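PDB 5KCK: anthranilate synthase component I from Streptococcus pneumoniae serotype 4, which belongs to the family of anthranilate synthase component 1 proteins, with an alpha/beta architecture of extended antiparallel sheets and helices packed against them. Local coordinates for residues T236-F244 with D404-M412; L293-H303 with Y336-V344. All blocks are in the same frame, centred on the assembly; numbering follows the deposited sequence.

Contact 1 (T236-F244 with D404-M412)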
loop_
_atom_site.group_PDB
_atom_site.type_symbol
_atom_site.label_atom_id
_atom_site.label_comp_id
_atom_site.label_asym_id
_atom_site.label_seq_id
_atom_site.Cartn_x
_atom_site.Cartn_y
_atom_site.Cartn_z
ATOM N N THR A 236 -5.679 -12.286 -0.324
ATOM C CA THR A 236 -7.119 -12.423 -0.157
ATOM C C THR A 236 -7.601 -12.188 1.275
ATOM O O THR A 236 -8.807 -12.014 1.478
ATOM C CB THR A 236 -7.582 -13.810 -0.632
ATOM O OG1 THR A 236 -7.093 -14.822 0.259
ATOM C CG2 THR A 236 -7.070 -14.090 -2.034
ATOM N N ASN A 237 -6.711 -12.175 2.268
ATOM C CA ASN A 237 -7.094 -11.940 3.665
ATOM C C ASN A 237 -6.093 -11.016 4.336
ATOM O O ASN A 237 -5.377 -11.413 5.259
ATOM C CB ASN A 237 -7.204 -13.258 4.433
ATOM C CG ASN A 237 -8.323 -14.131 3.922
ATOM O OD1 ASN A 237 -8.163 -14.846 2.933
ATOM N ND2 ASN A 237 -9.469 -14.078 4.589
ATOM N N PRO A 238 -6.030 -9.763 3.912
ATOM C CA PRO A 238 -5.114 -8.820 4.567
ATOM C C PRO A 238 -5.549 -8.449 5.983
ATOM O O PRO A 238 -6.306 -7.491 6.183
ATOM C CB PRO A 238 -5.143 -7.606 3.629
ATOM C CG PRO A 238 -6.484 -7.675 2.980
ATOM C CD PRO A 238 -6.789 -9.134 2.813
ATOM N N SER A 239 -5.063 -9.196 6.973
ATOM C CA SER A 239 -5.375 -8.969 8.377
ATOM C C SER A 239 -4.216 -8.278 9.076
ATOM O O SER A 239 -3.089 -8.238 8.575
ATOM C CB SER A 239 -5.684 -10.290 9.090
ATOM O OG SER A 239 -6.795 -10.947 8.502
ATOM N N ASN A 240 -4.502 -7.751 10.272
ATOM C CA ASN A 240 -3.442 -7.238 11.136
ATOM C C ASN A 240 -2.401 -8.297 11.459
ATOM O O ASN A 240 -1.299 -7.947 11.899
ATOM C CB ASN A 240 -4.025 -6.698 12.440
ATOM C CG ASN A 240 -4.284 -5.214 12.384
ATOM O OD1 ASN A 240 -3.739 -4.511 11.532
ATOM N ND2 ASN A 240 -5.112 -4.723 13.300
ATOM N N TYR A 241 -2.728 -9.578 11.258
ATOM C CA TYR A 241 -1.825 -10.684 11.554
ATOM C C TYR A 241 -1.816 -11.656 10.388
ATOM O O TYR A 241 -2.818 -12.328 10.123
ATOM C CB TYR A 241 -2.233 -11.399 12.833
ATOM C CG TYR A 241 -2.271 -10.484 14.014
ATOM C CD1 TYR A 241 -1.108 -10.175 14.701
ATOM C CD2 TYR A 241 -3.459 -9.907 14.435
ATOM C CE1 TYR A 241 -1.121 -9.333 15.792
ATOM C CE2 TYR A 241 -3.483 -9.050 15.532
ATOM C CZ TYR A 241 -2.305 -8.780 16.205
ATOM O OH TYR A 241 -2.288 -7.938 17.291
ATOM N N LEU A 242 -0.690 -11.722 9.696
ATOM C CA LEU A 242 -0.403 -12.776 8.740
ATOM C C LEU A 242 0.887 -13.454 9.171
ATOM O O LEU A 242 1.810 -12.790 9.655
ATOM C CB LEU A 242 -0.276 -12.219 7.325
ATOM C CG LEU A 242 -1.591 -11.776 6.693
ATOM C CD1 LEU A 242 -1.326 -10.669 5.689
ATOM C CD2 LEU A 242 -2.238 -12.957 6.018
ATOM N N TYR A 243 0.948 -14.775 9.020
ATOM C CA TYR A 243 2.111 -15.487 9.525
ATOM C C TYR A 243 2.254 -16.830 8.826
ATOM O O TYR A 243 1.270 -17.542 8.589
ATOM C CB TYR A 243 2.040 -15.675 11.052
ATOM C CG TYR A 243 0.662 -15.993 11.562
ATOM C CD1 TYR A 243 0.213 -17.309 11.628
ATOM C CD2 TYR A 243 -0.204 -14.979 11.967
ATOM C CE1 TYR A 243 -1.049 -17.614 12.089
ATOM C CE2 TYR A 243 -1.485 -15.276 12.432
ATOM C CZ TYR A 243 -1.898 -16.599 12.488
ATOM O OH TYR A 243 -3.163 -16.916 12.937
ATOM N N PHE A 244 3.497 -17.143 8.478
ATOM C CA PHE A 244 3.907 -18.450 7.988
ATOM C C PHE A 244 5.071 -18.883 8.878
ATOM O O PHE A 244 6.162 -18.313 8.792
ATOM C CB PHE A 244 4.305 -18.373 6.507
ATOM C CG PHE A 244 4.686 -19.696 5.893
ATOM C CD1 PHE A 244 3.734 -20.485 5.258
ATOM C CD2 PHE A 244 6.001 -20.138 5.922
ATOM C CE1 PHE A 244 4.082 -21.712 4.674
ATOM C CE2 PHE A 244 6.364 -21.363 5.338
ATOM C CZ PHE A 244 5.400 -22.154 4.723
ATOM N N ASP A 404 3.218 -8.795 21.060
ATOM C CA ASP A 404 2.015 -8.659 20.246
ATOM C C ASP A 404 1.528 -10.049 19.866
ATOM O O ASP A 404 2.224 -10.779 19.159
ATOM C CB ASP A 404 2.291 -7.808 19.007
ATOM C CG ASP A 404 1.025 -7.435 18.265
ATOM O OD1 ASP A 404 -0.072 -7.716 18.794
ATOM O OD2 ASP A 404 1.136 -6.859 17.158
ATOM N N LEU A 405 0.337 -10.413 20.338
ATOM C CA LEU A 405 -0.189 -11.764 20.187
ATOM C C LEU A 405 -1.558 -11.728 19.522
ATOM O O LEU A 405 -2.452 -11.003 19.970
ATOM C CB LEU A 405 -0.288 -12.459 21.549
ATOM C CG LEU A 405 1.029 -12.829 22.235
ATOM C CD1 LEU A 405 0.737 -13.454 23.575
ATOM C CD2 LEU A 405 1.848 -13.781 21.363
ATOM N N ALA A 406 -1.722 -12.523 18.469
ATOM C CA ALA A 406 -3.020 -12.729 17.839
ATOM C C ALA A 406 -3.734 -13.943 18.436
ATOM O O ALA A 406 -3.102 -14.908 18.880
ATOM C CB ALA A 406 -2.857 -12.921 16.330
ATOM N N ILE A 407 -5.067 -13.890 18.437
ATOM C CA ILE A 407 -5.866 -15.080 18.724
ATOM C C ILE A 407 -5.702 -16.082 17.587
ATOM O O ILE A 407 -5.870 -15.737 16.412
ATOM C CB ILE A 407 -7.346 -14.711 18.891
ATOM C CG1 ILE A 407 -7.536 -13.588 19.919
ATOM C CG2 ILE A 407 -8.160 -15.956 19.262
ATOM C CD1 ILE A 407 -8.977 -13.086 19.964
ATOM N N ALA A 408 -5.420 -17.343 17.924
ATOM C CA ALA A 408 -5.154 -18.362 16.900
ATOM C C ALA A 408 -6.467 -18.919 16.333
ATOM O O ALA A 408 -6.845 -20.074 16.524
ATOM C CB ALA A 408 -4.264 -19.460 17.465
ATOM N N ILE A 409 -7.181 -18.050 15.627
ATOM C CA ILE A 409 -8.289 -18.450 14.776
ATOM C C ILE A 409 -7.869 -18.198 13.336
ATOM O O ILE A 409 -6.864 -17.541 13.067
ATOM C CB ILE A 409 -9.591 -17.693 15.097
ATOM C CG1 ILE A 409 -9.378 -16.197 14.903
ATOM C CG2 ILE A 409 -10.105 -18.020 16.499
ATOM C CD1 ILE A 409 -10.573 -15.364 15.292
ATOM N N ARG A 410 -8.668 -18.710 12.403
ATOM C CA ARG A 410 -8.360 -18.612 10.979
ATOM C C ARG A 410 -6.920 -19.048 10.717
ATOM O O ARG A 410 -6.168 -18.419 9.967
ATOM C CB ARG A 410 -8.619 -17.199 10.461
ATOM C CG ARG A 410 -10.070 -16.759 10.577
ATOM C CD ARG A 410 -10.705 -16.670 9.203
ATOM N NE ARG A 410 -9.909 -15.810 8.336
ATOM C CZ ARG A 410 -10.014 -14.487 8.306
ATOM N NH1 ARG A 410 -10.896 -13.870 9.084
ATOM N NH2 ARG A 410 -9.239 -13.777 7.497
ATOM N N THR A 411 -6.533 -20.139 11.360
ATOM C CA THR A 411 -5.164 -20.624 11.337
ATOM C C THR A 411 -5.165 -22.075 10.888
ATOM O O THR A 411 -5.959 -22.881 11.383
ATOM C CB THR A 411 -4.530 -20.483 12.720
ATOM O OG1 THR A 411 -4.486 -19.093 13.071
ATOM C CG2 THR A 411 -3.126 -21.058 12.737
HETATM N N MSE A 412 -4.284 -22.397 9.951
HETATM C CA MSE A 412 -4.138 -23.756 9.453
HETATM C C MSE A 412 -2.850 -24.415 9.972
HETATM O O MSE A 412 -1.794 -23.789 10.021
HETATM C CB MSE A 412 -4.163 -23.746 7.919
HETATM C CG MSE A 412 -3.966 -25.086 7.249
HETATM SE SE MSE A 412 -3.857 -24.898 5.281
HETATM C CE MSE A 412 -5.698 -24.307 4.952
#

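Contact 2 (L293-H303 with Y336-V344)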
loop_
_atom_site.group_PDB
_atom_site.type_symbol
_atom_site.label_atom_id
_atom_site.label_comp_id
_atom_site.label_asym_id
_atom_site.label_seq_id
_atom_site.Cartn_x
_atom_site.Cartn_y
_atom_site.Cartn_z
ATOM N N LEU A 293 -26.393 -2.708 12.685
ATOM C CA LEU A 293 -25.501 -3.355 13.642
ATOM C C LEU A 293 -25.445 -2.588 14.960
ATOM O O LEU A 293 -25.334 -3.196 16.030
ATOM C CB LEU A 293 -24.101 -3.500 13.045
ATOM C CG LEU A 293 -23.048 -4.124 13.970
ATOM C CD1 LEU A 293 -23.447 -5.535 14.393
ATOM C CD2 LEU A 293 -21.669 -4.118 13.323
ATOM N N LEU A 294 -25.509 -1.256 14.908
ATOM C CA LEU A 294 -25.537 -0.480 16.143
ATOM C C LEU A 294 -26.852 -0.648 16.900
ATOM O O LEU A 294 -26.904 -0.344 18.098
ATOM C CB LEU A 294 -25.280 0.999 15.850
ATOM C CG LEU A 294 -23.866 1.357 15.388
ATOM C CD1 LEU A 294 -23.787 2.839 15.058
ATOM C CD2 LEU A 294 -22.828 0.981 16.443
ATOM N N SER A 295 -27.912 -1.113 16.233
ATOM C CA SER A 295 -29.056 -1.660 16.954
ATOM C C SER A 295 -28.760 -3.130 17.220
ATOM O O SER A 295 -27.593 -3.497 17.384
ATOM C CB SER A 295 -30.359 -1.473 16.174
ATOM O OG SER A 295 -30.447 -2.359 15.072
ATOM N N ASP A 296 -29.783 -3.980 17.253
ATOM C CA ASP A 296 -29.589 -5.383 17.610
ATOM C C ASP A 296 -28.978 -5.477 19.001
ATOM O O ASP A 296 -27.765 -5.671 19.147
ATOM C CB ASP A 296 -28.708 -6.108 16.585
ATOM C CG ASP A 296 -28.840 -7.620 16.664
ATOM O OD1 ASP A 296 -29.306 -8.127 17.707
ATOM O OD2 ASP A 296 -28.479 -8.301 15.678
ATOM N N GLU A 297 -29.818 -5.343 20.028
ATOM C CA GLU A 297 -29.354 -5.359 21.409
ATOM C C GLU A 297 -28.624 -6.648 21.772
ATOM O O GLU A 297 -27.964 -6.686 22.815
ATOM C CB GLU A 297 -30.544 -5.126 22.344
ATOM C CG GLU A 297 -31.427 -3.955 21.903
ATOM C CD GLU A 297 -32.616 -3.714 22.818
ATOM O OE1 GLU A 297 -32.510 -3.996 24.029
ATOM O OE2 GLU A 297 -33.663 -3.240 22.323
ATOM N N LYS A 298 -28.715 -7.689 20.940
ATOM C CA LYS A 298 -27.957 -8.916 21.172
ATOM C C LYS A 298 -26.504 -8.767 20.741
ATOM O O LYS A 298 -25.600 -9.254 21.429
ATOM C CB LYS A 298 -28.607 -10.087 20.430
ATOM C CG LYS A 298 -29.082 -11.229 21.323
ATOM C CD LYS A 298 -29.799 -12.304 20.511
ATOM C CE LYS A 298 -28.869 -12.934 19.476
ATOM N NZ LYS A 298 -29.601 -13.858 18.559
ATOM N N GLU A 299 -26.260 -8.101 19.606
ATOM C CA GLU A 299 -24.899 -7.946 19.099
ATOM C C GLU A 299 -24.117 -6.904 19.888
ATOM O O GLU A 299 -22.927 -7.096 20.160
ATOM C CB GLU A 299 -24.927 -7.569 17.617
ATOM C CG GLU A 299 -25.538 -8.624 16.707
ATOM C CD GLU A 299 -24.552 -9.706 16.301
ATOM O OE1 GLU A 299 -23.439 -9.759 16.871
ATOM O OE2 GLU A 299 -24.892 -10.504 15.399
ATOM N N THR A 300 -24.760 -5.791 20.252
ATOM C CA THR A 300 -24.089 -4.811 21.097
ATOM C C THR A 300 -23.801 -5.386 22.478
ATOM O O THR A 300 -22.713 -5.176 23.024
ATOM C CB THR A 300 -24.924 -3.537 21.210
ATOM O OG1 THR A 300 -26.204 -3.852 21.768
ATOM C CG2 THR A 300 -25.108 -2.901 19.852
ATOM N N ALA A 301 -24.761 -6.118 23.055
ATOM C CA ALA A 301 -24.517 -6.778 24.335
ATOM C C ALA A 301 -23.335 -7.734 24.244
ATOM O O ALA A 301 -22.498 -7.784 25.154
ATOM C CB ALA A 301 -25.771 -7.521 24.799
ATOM N N GLU A 302 -23.252 -8.505 23.156
ATOM C CA GLU A 302 -22.081 -9.341 22.909
ATOM C C GLU A 302 -20.801 -8.521 22.992
ATOM O O GLU A 302 -19.867 -8.869 23.724
ATOM C CB GLU A 302 -22.190 -10.006 21.534
ATOM C CG GLU A 302 -22.888 -11.352 21.509
ATOM C CD GLU A 302 -21.938 -12.509 21.766
ATOM O OE1 GLU A 302 -22.317 -13.429 22.524
ATOM O OE2 GLU A 302 -20.814 -12.500 21.213
ATOM N N HIS A 303 -20.747 -7.418 22.246
ATOM C CA HIS A 303 -19.540 -6.607 22.214
ATOM C C HIS A 303 -19.238 -6.009 23.584
ATOM O O HIS A 303 -18.107 -6.089 24.073
ATOM C CB HIS A 303 -19.678 -5.503 21.172
ATOM C CG HIS A 303 -18.484 -4.607 21.102
ATOM N ND1 HIS A 303 -17.371 -4.911 20.350
ATOM C CD2 HIS A 303 -18.216 -3.430 21.717
ATOM C CE1 HIS A 303 -16.472 -3.954 20.493
ATOM N NE2 HIS A 303 -16.961 -3.041 21.315
ATOM N N TYR A 336 -15.990 -10.033 4.646
ATOM C CA TYR A 336 -16.797 -11.247 4.653
ATOM C C TYR A 336 -17.804 -11.175 5.793
ATOM O O TYR A 336 -18.803 -11.903 5.797
ATOM C CB TYR A 336 -15.915 -12.489 4.784
ATOM N N VAL A 337 -17.551 -10.281 6.750
ATOM C CA VAL A 337 -18.381 -10.156 7.943
ATOM C C VAL A 337 -18.110 -8.787 8.561
ATOM O O VAL A 337 -17.110 -8.134 8.245
ATOM C CB VAL A 337 -18.101 -11.319 8.931
ATOM C CG1 VAL A 337 -16.746 -11.147 9.620
ATOM C CG2 VAL A 337 -19.234 -11.476 9.937
HETATM N N MSE A 338 -19.014 -8.347 9.436
HETATM C CA MSE A 338 -18.977 -7.013 10.044
HETATM C C MSE A 338 -18.941 -7.118 11.575
HETATM O O MSE A 338 -19.546 -8.028 12.145
HETATM C CB MSE A 338 -20.196 -6.209 9.590
HETATM C CG MSE A 338 -20.013 -4.704 9.543
HETATM SE SE MSE A 338 -21.628 -3.831 8.850
HETATM C CE MSE A 338 -20.967 -1.999 8.712
ATOM N N HIS A 339 -18.244 -6.191 12.238
ATOM C CA HIS A 339 -18.027 -6.295 13.678
ATOM C C HIS A 339 -18.018 -4.920 14.336
ATOM O O HIS A 339 -17.712 -3.903 13.707
ATOM C CB HIS A 339 -16.704 -7.004 14.004
ATOM C CG HIS A 339 -16.755 -8.494 13.866
ATOM N ND1 HIS A 339 -16.064 -9.175 12.888
ATOM C CD2 HIS A 339 -17.400 -9.436 14.595
ATOM C CE1 HIS A 339 -16.284 -10.472 13.017
ATOM N NE2 HIS A 339 -17.094 -10.657 14.044
ATOM N N LEU A 340 -18.328 -4.916 15.630
ATOM C CA LEU A 340 -18.165 -3.740 16.477
ATOM C C LEU A 340 -16.810 -3.798 17.172
ATOM O O LEU A 340 -16.412 -4.850 17.681
ATOM C CB LEU A 340 -19.287 -3.669 17.511
ATOM C CG LEU A 340 -20.688 -3.531 16.911
ATOM C CD1 LEU A 340 -21.755 -3.967 17.907
ATOM C CD2 LEU A 340 -20.918 -2.096 16.458
ATOM N N THR A 341 -16.101 -2.665 17.194
ATOM C CA THR A 341 -14.714 -2.638 17.645
ATOM C C THR A 341 -14.498 -1.634 18.774
ATOM O O THR A 341 -15.118 -0.564 18.818
ATOM C CB THR A 341 -13.760 -2.315 16.483
ATOM O OG1 THR A 341 -12.410 -2.540 16.901
ATOM C CG2 THR A 341 -13.892 -0.870 16.054
ATOM N N SER A 342 -13.584 -1.987 19.679
ATOM C CA SER A 342 -13.218 -1.128 20.798
ATOM C C SER A 342 -11.748 -1.331 21.144
ATOM O O SER A 342 -11.126 -2.327 20.759
ATOM C CB SER A 342 -14.081 -1.406 22.035
ATOM O OG SER A 342 -15.453 -1.162 21.791
ATOM N N VAL A 343 -11.208 -0.383 21.911
ATOM C CA VAL A 343 -9.828 -0.428 22.388
ATOM C C VAL A 343 -9.825 -0.208 23.899
ATOM O O VAL A 343 -10.419 0.756 24.397
ATOM C CB VAL A 343 -8.949 0.623 21.676
ATOM C CG1 VAL A 343 -7.523 0.601 22.211
ATOM C CG2 VAL A 343 -8.951 0.385 20.161
ATOM N N VAL A 344 -9.170 -1.112 24.624
ATOM C CA VAL A 344 -8.992 -1.011 26.068
ATOM C C VAL A 344 -7.499 -0.999 26.358
ATOM O O VAL A 344 -6.751 -1.813 25.803
ATOM C CB VAL A 344 -9.676 -2.170 26.813
ATOM C CG1 VAL A 344 -9.679 -1.897 28.329
ATOM C CG2 VAL A 344 -11.087 -2.391 26.284
#

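Contact 1 (T236-F244 with D404-M412)
Asp404 meets Tyr241 at the edge of the phenol ring, where Tyr241 OH donates to Asp404 OD1 over 2.7 Å. Asp404 CG stands anti to the backbone N (chi1 -170°), directing the carboxylate at the phenol. The hydroxyl approaches its syn side, 19° out of plane. Two residues on, Ala406 uses its single methyl as a lid on the same ring: CB stands 3.6 Å from the centroid of Tyr241 in a CH-pi contact. Edge bond and covered face together probably limit how this ring can turn. An inverse gamma turn centred on Ala408 then bends the chain, and Arg410 reaches back beside the amide of Asn237. Thr411 OG1 takes part in two hydrogen bonds: it accepts from Tyr243 OH at 2.6 Å, near the plane of that ring, and donates to Ile409 O at 2.8 Å from above the carbonyl plane. The segment 404-412 thus passes from one antiparallel sheet to another through the turn at Ala408. Strand 403-407 lies between strands 393-398 and 259-264, whereas strand 250-254 separates 411-415 from 242-246; strand 242-246 also pairs with a strand of the second subunit, and Leu242 rests on helix 226-236.

Contact 2 (L293-H303 with Y336-V344)
Helix-on-sheet packing is the element here: His303 and Leu340 meet where helix 297-303 passes strand 338-344, with axes 9.1 Å apart at closest approach and 38° between their directions. Leu340 is the central side chain, touching Leu293, Leu294, Thr300 and His303. Its CB lies over one face of the His303 imidazole, 3.9 Å from the centroid, a CH-pi contact. Beyond CB the two methyls part: CD1 touches Thr300 CG2 at 4.0 Å, while CD2 meets Leu294 CD2 at 3.6 Å. Leu293 and Leu340 lie side by side, running opposite ways, with Leu293 CD2 3.8 Å from Leu340 CG. Asp296, at the N-cap of the second helix, accepts weakly from Lys298 N; residues of both helical pieces meet Leu340. The histidine extends with CG anti to its backbone nitrogen (chi1 179°), which swings the ring toward the strand, over Leu340 CB and up to Ser342. There His303 NE2 and Ser342 OG are hydrogen-bonded at the ring edge; the modelled separation, 2.5 Å, is so short that its exact value is doubtful. Ser342 OG also bonds Met329 N of the adjoining strand 324-333. Further along helix 297-316, Val307 touches Ser342, and Arg311 and Ile314 touch Val344.

Nesting of loops is well illustrated by this chain. From the N terminus it first reaches 236-244, which waits until 404-412 for its partner, so contact 1 closes a loop with 159 residues between its ends. Contact 2 lies wholly inside that loop: 293-303 is followed only 32 residues later by 336-344, and the two closures do not cross. Both reach the large antiparallel sheet, contact 1 through strand 403-407 and contact 2 through strand 338-347. Contact 1 joins it to the second, branched sheet near the middle of the chain; contact 2 sets helices 285-294 and 297-316 against strand 338-347, next to the outermost strand 324-333. Their centres are about 21 Å apart, with nearest atoms about 6 Å.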